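Local coordinates for protein 5-carboxymethyl-2-hydroxymuconate semialdehyde dehydrogenase (PDB 2D4E) that probably oxidises 5-carboxymethyl-2-hydroxymuconate semialdehyde to the corresponding acid with NAD as the electron acceptor, as a member of the aldehyde dehydrogenase family, at residues E130-Y135 against P185-G190; E366-L371 against M403-E408. All coordinates share one frame; numbering follows the deposited sequence.

Contact 1: E130-Y135 against P185-G190; sequences ENFAFY and PALAFG
Tyr135 lays one face of its ring over the pyrrolidine of Pro185. Pro185 CB stands 3.7 Å from the centroid of the Tyr135 ring and 10° off its normal, a CH-pi contact made almost squarely over the middle of the face. Pro185 CD reaches the same face nearer its rim, 3.7 Å from Tyr135 CD1. The opposite face is covered by Phe134 CD2 of the same helix, which leaves the phenol between a neighbour in sequence and a proline from across the interface. With CG anti to the carbonyl carbon (chi1 -76°), the ring is carried out to the proline, while Tyr135 CB and the backbone carbonyl meet Ala188; the methyl Ala188 CB lies 3.5 Å from Tyr135 O. Phe189 adds a second aromatic, its plane turned 89° from that of Tyr135, with Phe189 CZ 4.0 Å from Tyr135 CD2. One turn back, Leu187 CD1 meets the Phe132 ring at its edge, 4.4 Å from Phe132 CE2. Asn131 ND2 hydrogen-bonds to Thr180 OG1, on an earlier turn of helix 175-188, and Tyr495 packs on Pro185. Helix 175-188 then ends in a Schellman motif with Gly190 at C-prime; it connects the adjacent parallel strands 166-169 and 193-196 as the helix of a beta-alpha-beta crossover, in the Rossmann-like domain that, as in other aldehyde dehydrogenases, holds NAD.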
ATOM      1  N   GLU C 130      -6.524 -24.726  -5.911  1.00 15.70           N
ATOM      2  CA  GLU C 130      -6.450 -23.276  -6.095  1.00 18.73           C
ATOM      3  C   GLU C 130      -5.740 -22.583  -4.932  1.00 16.30           C
ATOM      4  O   GLU C 130      -5.080 -21.559  -5.125  1.00 16.85           O
ATOM      5  CB  GLU C 130      -7.851 -22.678  -6.259  1.00 19.46           C
ATOM      6  CG  GLU C 130      -7.871 -21.148  -6.311  1.00 26.57           C
ATOM      7  CD  GLU C 130      -9.257 -20.575  -6.606  1.00 36.89           C
ATOM      8  OE1 GLU C 130     -10.236 -20.991  -5.942  1.00 35.02           O
ATOM      9  OE2 GLU C 130      -9.362 -19.702  -7.496  1.00 38.03           O
ATOM     10  N   ASN C 131      -5.886 -23.127  -3.727  1.00 13.10           N
ATOM     11  CA  ASN C 131      -5.230 -22.545  -2.565  1.00 18.55           C
ATOM     12  C   ASN C 131      -3.717 -22.514  -2.801  1.00 16.74           C
ATOM     13  O   ASN C 131      -3.059 -21.513  -2.518  1.00 17.40           O
ATOM     14  CB  ASN C 131      -5.545 -23.345  -1.290  1.00 14.56           C
ATOM     15  CG  ASN C 131      -6.940 -23.064  -0.747  1.00 15.46           C
ATOM     16  OD1 ASN C 131      -7.542 -22.029  -1.047  1.00 19.29           O
ATOM     17  ND2 ASN C 131      -7.453 -23.977   0.074  1.00 13.89           N
ATOM     18  N   PHE C 132      -3.173 -23.604  -3.331  1.00 14.71           N
ATOM     19  CA  PHE C 132      -1.738 -23.668  -3.604  1.00 19.53           C
ATOM     20  C   PHE C 132      -1.338 -22.833  -4.819  1.00 18.37           C
ATOM     21  O   PHE C 132      -0.318 -22.146  -4.798  1.00 19.99           O
ATOM     22  CB  PHE C 132      -1.287 -25.121  -3.800  1.00 18.38           C
ATOM     23  CG  PHE C 132      -1.201 -25.901  -2.521  1.00 18.77           C
ATOM     24  CD1 PHE C 132      -2.273 -26.672  -2.082  1.00 13.27           C
ATOM     25  CD2 PHE C 132      -0.057 -25.826  -1.728  1.00 16.70           C
ATOM     26  CE1 PHE C 132      -2.210 -27.357  -0.868  1.00 17.09           C
ATOM     27  CE2 PHE C 132       0.018 -26.504  -0.515  1.00 16.88           C
ATOM     28  CZ  PHE C 132      -1.064 -27.272  -0.084  1.00 22.22           C
ATOM     29  N   ALA C 133      -2.140 -22.887  -5.875  1.00 17.24           N
ATOM     30  CA  ALA C 133      -1.842 -22.118  -7.074  1.00 19.22           C
ATOM     31  C   ALA C 133      -1.870 -20.628  -6.752  1.00 21.22           C
ATOM     32  O   ALA C 133      -1.075 -19.843  -7.285  1.00 19.83           O
ATOM     33  CB  ALA C 133      -2.857 -22.438  -8.170  1.00 20.86           C
ATOM     34  N   PHE C 134      -2.793 -20.252  -5.868  1.00 19.53           N
ATOM     35  CA  PHE C 134      -2.967 -18.867  -5.446  1.00 16.56           C
ATOM     36  C   PHE C 134      -1.759 -18.340  -4.671  1.00 18.88           C
ATOM     37  O   PHE C 134      -1.122 -17.371  -5.081  1.00 19.22           O
ATOM     38  CB  PHE C 134      -4.224 -18.754  -4.582  1.00 17.52           C
ATOM     39  CG  PHE C 134      -4.481 -17.373  -4.048  1.00 18.91           C
ATOM     40  CD1 PHE C 134      -4.815 -16.328  -4.906  1.00 19.04           C
ATOM     41  CD2 PHE C 134      -4.405 -17.120  -2.681  1.00 18.47           C
ATOM     42  CE1 PHE C 134      -5.074 -15.050  -4.413  1.00 18.68           C
ATOM     43  CE2 PHE C 134      -4.660 -15.843  -2.176  1.00 20.12           C
ATOM     44  CZ  PHE C 134      -4.997 -14.805  -3.047  1.00 17.09           C
ATOM     45  N   TYR C 135      -1.439 -18.977  -3.550  1.00 17.01           N
ATOM     46  CA  TYR C 135      -0.317 -18.522  -2.743  1.00 19.43           C
ATOM     47  C   TYR C 135       1.045 -18.710  -3.395  1.00 19.88           C
ATOM     48  O   TYR C 135       2.024 -18.089  -2.985  1.00 16.72           O
ATOM     49  CB  TYR C 135      -0.351 -19.186  -1.367  1.00 15.42           C
ATOM     50  CG  TYR C 135      -1.395 -18.568  -0.470  1.00 16.58           C
ATOM     51  CD1 TYR C 135      -2.599 -19.225  -0.201  1.00 15.33           C
ATOM     52  CD2 TYR C 135      -1.192 -17.304   0.086  1.00 13.84           C
ATOM     53  CE1 TYR C 135      -3.576 -18.635   0.608  1.00 13.54           C
ATOM     54  CE2 TYR C 135      -2.159 -16.704   0.892  1.00 16.44           C
ATOM     55  CZ  TYR C 135      -3.345 -17.375   1.151  1.00 15.47           C
ATOM     56  OH  TYR C 135      -4.281 -16.796   1.975  1.00 21.26           O
ATOM     57  N   PRO C 185      -0.344 -21.017   2.475  1.00 14.35           N
ATOM     58  CA  PRO C 185       0.374 -19.786   2.809  1.00 13.79           C
ATOM     59  C   PRO C 185       1.597 -20.045   3.691  1.00 15.83           C
ATOM     60  O   PRO C 185       2.645 -19.434   3.502  1.00 16.51           O
ATOM     61  CB  PRO C 185      -0.697 -18.926   3.496  1.00 16.00           C
ATOM     62  CG  PRO C 185      -1.678 -19.932   4.043  1.00 13.02           C
ATOM     63  CD  PRO C 185      -1.742 -20.963   2.940  1.00 15.88           C
ATOM     64  N   ALA C 186       1.464 -20.961   4.647  1.00 17.24           N
ATOM     65  CA  ALA C 186       2.572 -21.285   5.540  1.00 16.53           C
ATOM     66  C   ALA C 186       3.813 -21.654   4.739  1.00 19.14           C
ATOM     67  O   ALA C 186       4.898 -21.120   4.981  1.00 15.38           O
ATOM     68  CB  ALA C 186       2.185 -22.432   6.467  1.00 10.58           C
ATOM     69  N   LEU C 187       3.648 -22.557   3.775  1.00 16.65           N
ATOM     70  CA  LEU C 187       4.764 -22.997   2.943  1.00 16.42           C
ATOM     71  C   LEU C 187       5.264 -21.914   1.999  1.00 18.34           C
ATOM     72  O   LEU C 187       6.479 -21.734   1.832  1.00 18.50           O
ATOM     73  CB  LEU C 187       4.367 -24.228   2.125  1.00 19.64           C
ATOM     74  CG  LEU C 187       4.128 -25.521   2.904  1.00 16.59           C
ATOM     75  CD1 LEU C 187       3.678 -26.601   1.936  1.00 17.35           C
ATOM     76  CD2 LEU C 187       5.409 -25.937   3.628  1.00 17.22           C
ATOM     77  N   ALA C 188       4.336 -21.200   1.369  1.00 14.46           N
ATOM     78  CA  ALA C 188       4.721 -20.145   0.439  1.00 17.46           C
ATOM     79  C   ALA C 188       5.566 -19.084   1.134  1.00 18.32           C
ATOM     80  O   ALA C 188       6.505 -18.535   0.553  1.00 15.79           O
ATOM     81  CB  ALA C 188       3.483 -19.495  -0.162  1.00 16.12           C
ATOM     82  N   PHE C 189       5.235 -18.807   2.388  1.00 16.80           N
ATOM     83  CA  PHE C 189       5.943 -17.786   3.140  1.00 18.16           C
ATOM     84  C   PHE C 189       7.212 -18.258   3.847  1.00 21.37           C
ATOM     85  O   PHE C 189       7.799 -17.530   4.649  1.00 22.35           O
ATOM     86  CB  PHE C 189       4.954 -17.123   4.099  1.00 17.56           C
ATOM     87  CG  PHE C 189       3.794 -16.465   3.387  1.00 18.65           C
ATOM     88  CD1 PHE C 189       2.554 -16.341   3.999  1.00 17.46           C
ATOM     89  CD2 PHE C 189       3.948 -15.990   2.086  1.00 15.87           C
ATOM     90  CE1 PHE C 189       1.483 -15.759   3.326  1.00 15.23           C
ATOM     91  CE2 PHE C 189       2.882 -15.406   1.406  1.00 18.86           C
ATOM     92  CZ  PHE C 189       1.649 -15.291   2.027  1.00 17.51           C
ATOM     93  N   GLY C 190       7.637 -19.479   3.539  1.00 16.99           N
ATOM     94  CA  GLY C 190       8.867 -19.992   4.106  1.00 17.70           C
ATOM     95  C   GLY C 190       8.843 -20.700   5.439  1.00 18.82           C
ATOM     96  O   GLY C 190       9.896 -20.876   6.053  1.00 17.42           O
TER

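Contact 2: E366-L371 against M403-E408; sequences EGARLL and MKIAQE
Glu366 lays its carboxylate across the start of helix 404-407 and grips two consecutive backbone N-H groups. Glu366 OE2 accepts from Lys404 N at 2.9 Å and Glu366 OE1 from Ile405 N at 3.1 Å, both through syn lone pairs and both nearly straight, at 163° and 165°. To get there, CG of Glu366 sits between the backbone N and the carbonyl carbon (chi1 61°), and beyond it the chain runs extended. The paired bonds fix the rotation of the carboxylate, and its negative charge probably interacts favourably with the helix dipole. Met403, at the N-cap position, stretches back the other way: its extended chain crosses that of Glu366 and ends with Met403 CE 3.6 Å from Glu366 O. Ala368 CB touches both Met403 SD, 3.9 Å away, and Ile405 CD1, 3.7 Å away. Replacing Glu366 by an alanine removes the carboxylate and is likely to leave the N-H groups of Lys404 and Ile405 without this acceptor. Gly367, at positive phi, is the C-prime residue of the Schellman motif closing helix 350-365, and the whole is a carboxylate from a distant turn accepting the first N-H groups of a short helix, beside the mixed sheet's strand 369-372, outermost within this chain.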
ATOM      1  N   GLU C 366     -38.156 -24.122  24.661  1.00 29.79           N
ATOM      2  CA  GLU C 366     -38.122 -22.697  24.975  1.00 27.04           C
ATOM      3  C   GLU C 366     -39.177 -21.865  24.256  1.00 25.02           C
ATOM      4  O   GLU C 366     -39.172 -20.641  24.352  1.00 24.96           O
ATOM      5  CB  GLU C 366     -36.721 -22.109  24.725  1.00 26.87           C
ATOM      6  CG  GLU C 366     -36.208 -22.193  23.296  1.00 25.52           C
ATOM      7  CD  GLU C 366     -34.786 -21.646  23.149  1.00 33.08           C
ATOM      8  OE1 GLU C 366     -34.170 -21.868  22.087  1.00 27.44           O
ATOM      9  OE2 GLU C 366     -34.285 -20.990  24.090  1.00 30.67           O
ATOM     10  N   GLY C 367     -40.081 -22.522  23.537  1.00 23.75           N
ATOM     11  CA  GLY C 367     -41.135 -21.787  22.857  1.00 23.25           C
ATOM     12  C   GLY C 367     -40.989 -21.524  21.369  1.00 27.80           C
ATOM     13  O   GLY C 367     -41.833 -20.846  20.775  1.00 26.27           O
ATOM     14  N   ALA C 368     -39.933 -22.043  20.755  1.00 24.79           N
ATOM     15  CA  ALA C 368     -39.741 -21.838  19.325  1.00 26.96           C
ATOM     16  C   ALA C 368     -40.756 -22.685  18.567  1.00 26.41           C
ATOM     17  O   ALA C 368     -41.043 -23.814  18.961  1.00 24.29           O
ATOM     18  CB  ALA C 368     -38.322 -22.223  18.920  1.00 26.53           C
ATOM     19  N   ARG C 369     -41.306 -22.132  17.489  1.00 27.47           N
ATOM     20  CA  ARG C 369     -42.291 -22.840  16.672  1.00 27.28           C
ATOM     21  C   ARG C 369     -41.611 -23.663  15.584  1.00 26.16           C
ATOM     22  O   ARG C 369     -41.003 -23.115  14.666  1.00 23.51           O
ATOM     23  CB  ARG C 369     -43.247 -21.849  16.007  1.00 25.58           C
ATOM     24  CG  ARG C 369     -44.119 -21.057  16.960  1.00 41.26           C
ATOM     25  CD  ARG C 369     -44.736 -19.874  16.228  1.00 41.88           C
ATOM     26  NE  ARG C 369     -45.308 -20.288  14.952  1.00 41.19           N
ATOM     27  CZ  ARG C 369     -45.420 -19.495  13.892  1.00 41.13           C
ATOM     28  NH1 ARG C 369     -44.997 -18.240  13.957  1.00 37.53           N
ATOM     29  NH2 ARG C 369     -45.939 -19.961  12.762  1.00 40.47           N
ATOM     30  N   LEU C 370     -41.722 -24.981  15.687  1.00 27.45           N
ATOM     31  CA  LEU C 370     -41.129 -25.874  14.702  1.00 26.70           C
ATOM     32  C   LEU C 370     -42.053 -25.958  13.494  1.00 26.50           C
ATOM     33  O   LEU C 370     -43.163 -26.478  13.594  1.00 28.76           O
ATOM     34  CB  LEU C 370     -40.933 -27.265  15.306  1.00 21.50           C
ATOM     35  CG  LEU C 370     -40.365 -28.308  14.345  1.00 25.38           C
ATOM     36  CD1 LEU C 370     -39.047 -27.800  13.761  1.00 25.44           C
ATOM     37  CD2 LEU C 370     -40.167 -29.622  15.082  1.00 20.05           C
ATOM     38  N   LEU C 371     -41.595 -25.452  12.355  1.00 26.60           N
ATOM     39  CA  LEU C 371     -42.405 -25.461  11.138  1.00 24.42           C
ATOM     40  C   LEU C 371     -42.131 -26.650  10.216  1.00 26.52           C
ATOM     41  O   LEU C 371     -42.983 -27.027   9.406  1.00 22.19           O
ATOM     42  CB  LEU C 371     -42.195 -24.156  10.367  1.00 27.10           C
ATOM     43  CG  LEU C 371     -42.438 -22.853  11.140  1.00 28.22           C
ATOM     44  CD1 LEU C 371     -42.264 -21.684  10.192  1.00 28.09           C
ATOM     45  CD2 LEU C 371     -43.841 -22.831  11.736  1.00 24.20           C
ATOM     46  N   MET C 403     -33.345 -16.534  22.260  1.00 20.58           N
ATOM     47  CA  MET C 403     -33.429 -17.972  22.466  1.00 21.43           C
ATOM     48  C   MET C 403     -32.077 -18.649  22.302  1.00 20.23           C
ATOM     49  O   MET C 403     -31.199 -18.154  21.595  1.00 17.32           O
ATOM     50  CB  MET C 403     -34.432 -18.593  21.498  1.00 22.75           C
ATOM     51  CG  MET C 403     -35.870 -18.219  21.794  1.00 21.45           C
ATOM     52  SD  MET C 403     -37.005 -18.958  20.620  1.00 26.30           S
ATOM     53  CE  MET C 403     -38.595 -18.583  21.411  1.00 27.57           C
ATOM     54  N   LYS C 404     -31.922 -19.784  22.973  1.00 19.22           N
ATOM     55  CA  LYS C 404     -30.688 -20.545  22.924  1.00 19.08           C
ATOM     56  C   LYS C 404     -30.370 -21.009  21.497  1.00 21.82           C
ATOM     57  O   LYS C 404     -29.211 -20.998  21.087  1.00 21.69           O
ATOM     58  CB  LYS C 404     -30.793 -21.751  23.864  1.00 24.80           C
ATOM     59  CG  LYS C 404     -29.499 -22.542  24.025  1.00 37.08           C
ATOM     60  CD  LYS C 404     -29.693 -23.749  24.941  1.00 44.21           C
ATOM     61  CE  LYS C 404     -30.039 -23.337  26.369  1.00 45.53           C
ATOM     62  NZ  LYS C 404     -28.882 -22.697  27.059  1.00 48.86           N
ATOM     63  N   ILE C 405     -31.389 -21.405  20.737  1.00 18.15           N
ATOM     64  CA  ILE C 405     -31.148 -21.865  19.370  1.00 22.41           C
ATOM     65  C   ILE C 405     -30.755 -20.714  18.459  1.00 21.58           C
ATOM     66  O   ILE C 405     -30.293 -20.928  17.338  1.00 22.47           O
ATOM     67  CB  ILE C 405     -32.379 -22.583  18.747  1.00 19.04           C
ATOM     68  CG1 ILE C 405     -33.595 -21.661  18.743  1.00 21.13           C
ATOM     69  CG2 ILE C 405     -32.660 -23.870  19.498  1.00 23.57           C
ATOM     70  CD1 ILE C 405     -34.760 -22.207  17.931  1.00 18.05           C
ATOM     71  N   ALA C 406     -30.946 -19.491  18.939  1.00 20.64           N
ATOM     72  CA  ALA C 406     -30.582 -18.315  18.160  1.00 22.13           C
ATOM     73  C   ALA C 406     -29.195 -17.827  18.585  1.00 19.62           C
ATOM     74  O   ALA C 406     -28.445 -17.271  17.783  1.00 21.16           O
ATOM     75  CB  ALA C 406     -31.611 -17.207  18.369  1.00 21.11           C
ATOM     76  N   GLN C 407     -28.859 -18.054  19.848  1.00 19.87           N
ATOM     77  CA  GLN C 407     -27.586 -17.613  20.408  1.00 19.62           C
ATOM     78  C   GLN C 407     -26.425 -18.589  20.264  1.00 23.87           C
ATOM     79  O   GLN C 407     -25.271 -18.168  20.192  1.00 20.60           O
ATOM     80  CB  GLN C 407     -27.762 -17.288  21.896  1.00 17.63           C
ATOM     81  CG  GLN C 407     -28.589 -16.037  22.183  1.00 15.32           C
ATOM     82  CD  GLN C 407     -27.898 -14.775  21.713  1.00 21.42           C
ATOM     83  OE1 GLN C 407     -26.726 -14.536  22.033  1.00 19.77           O
ATOM     84  NE2 GLN C 407     -28.616 -13.953  20.954  1.00 18.42           N
ATOM     85  N   GLU C 408     -26.718 -19.885  20.229  1.00 18.68           N
ATOM     86  CA  GLU C 408     -25.654 -20.873  20.142  1.00 21.75           C
ATOM     87  C   GLU C 408     -25.553 -21.545  18.791  1.00 21.58           C
ATOM     88  O   GLU C 408     -26.563 -21.800  18.131  1.00 21.36           O
ATOM     89  CB  GLU C 408     -25.828 -21.930  21.234  1.00 16.67           C
ATOM     90  CG  GLU C 408     -25.871 -21.349  22.636  1.00 29.04           C
ATOM     91  CD  GLU C 408     -25.863 -22.417  23.721  1.00 41.24           C
ATOM     92  OE1 GLU C 408     -26.055 -22.052  24.900  1.00 51.73           O
ATOM     93  OE2 GLU C 408     -25.659 -23.613  23.407  1.00 39.10           O
TER

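Followed from the N terminus, the chain closes contact 1 first, bringing helix 175-188 back onto helix 118-136 after a span of 49 residues that includes strands 145-147, 154-162 and 166-169. Contact 2 comes later and closes a shorter loop of 31 residues, which holds strand 395-398, the antiparallel neighbour of strand 369-372. The two loops are in series, neither nesting nor crossing. Contact 1 ties two helices beside the five-stranded parallel sheet, whereas contact 2 joins the turn leading into strand 369-372, outermost within this chain in the seven-stranded mixed sheet, to a short helix. The centres of the two contacts lie about 41 Å apart, on opposite sides of the chain's centre.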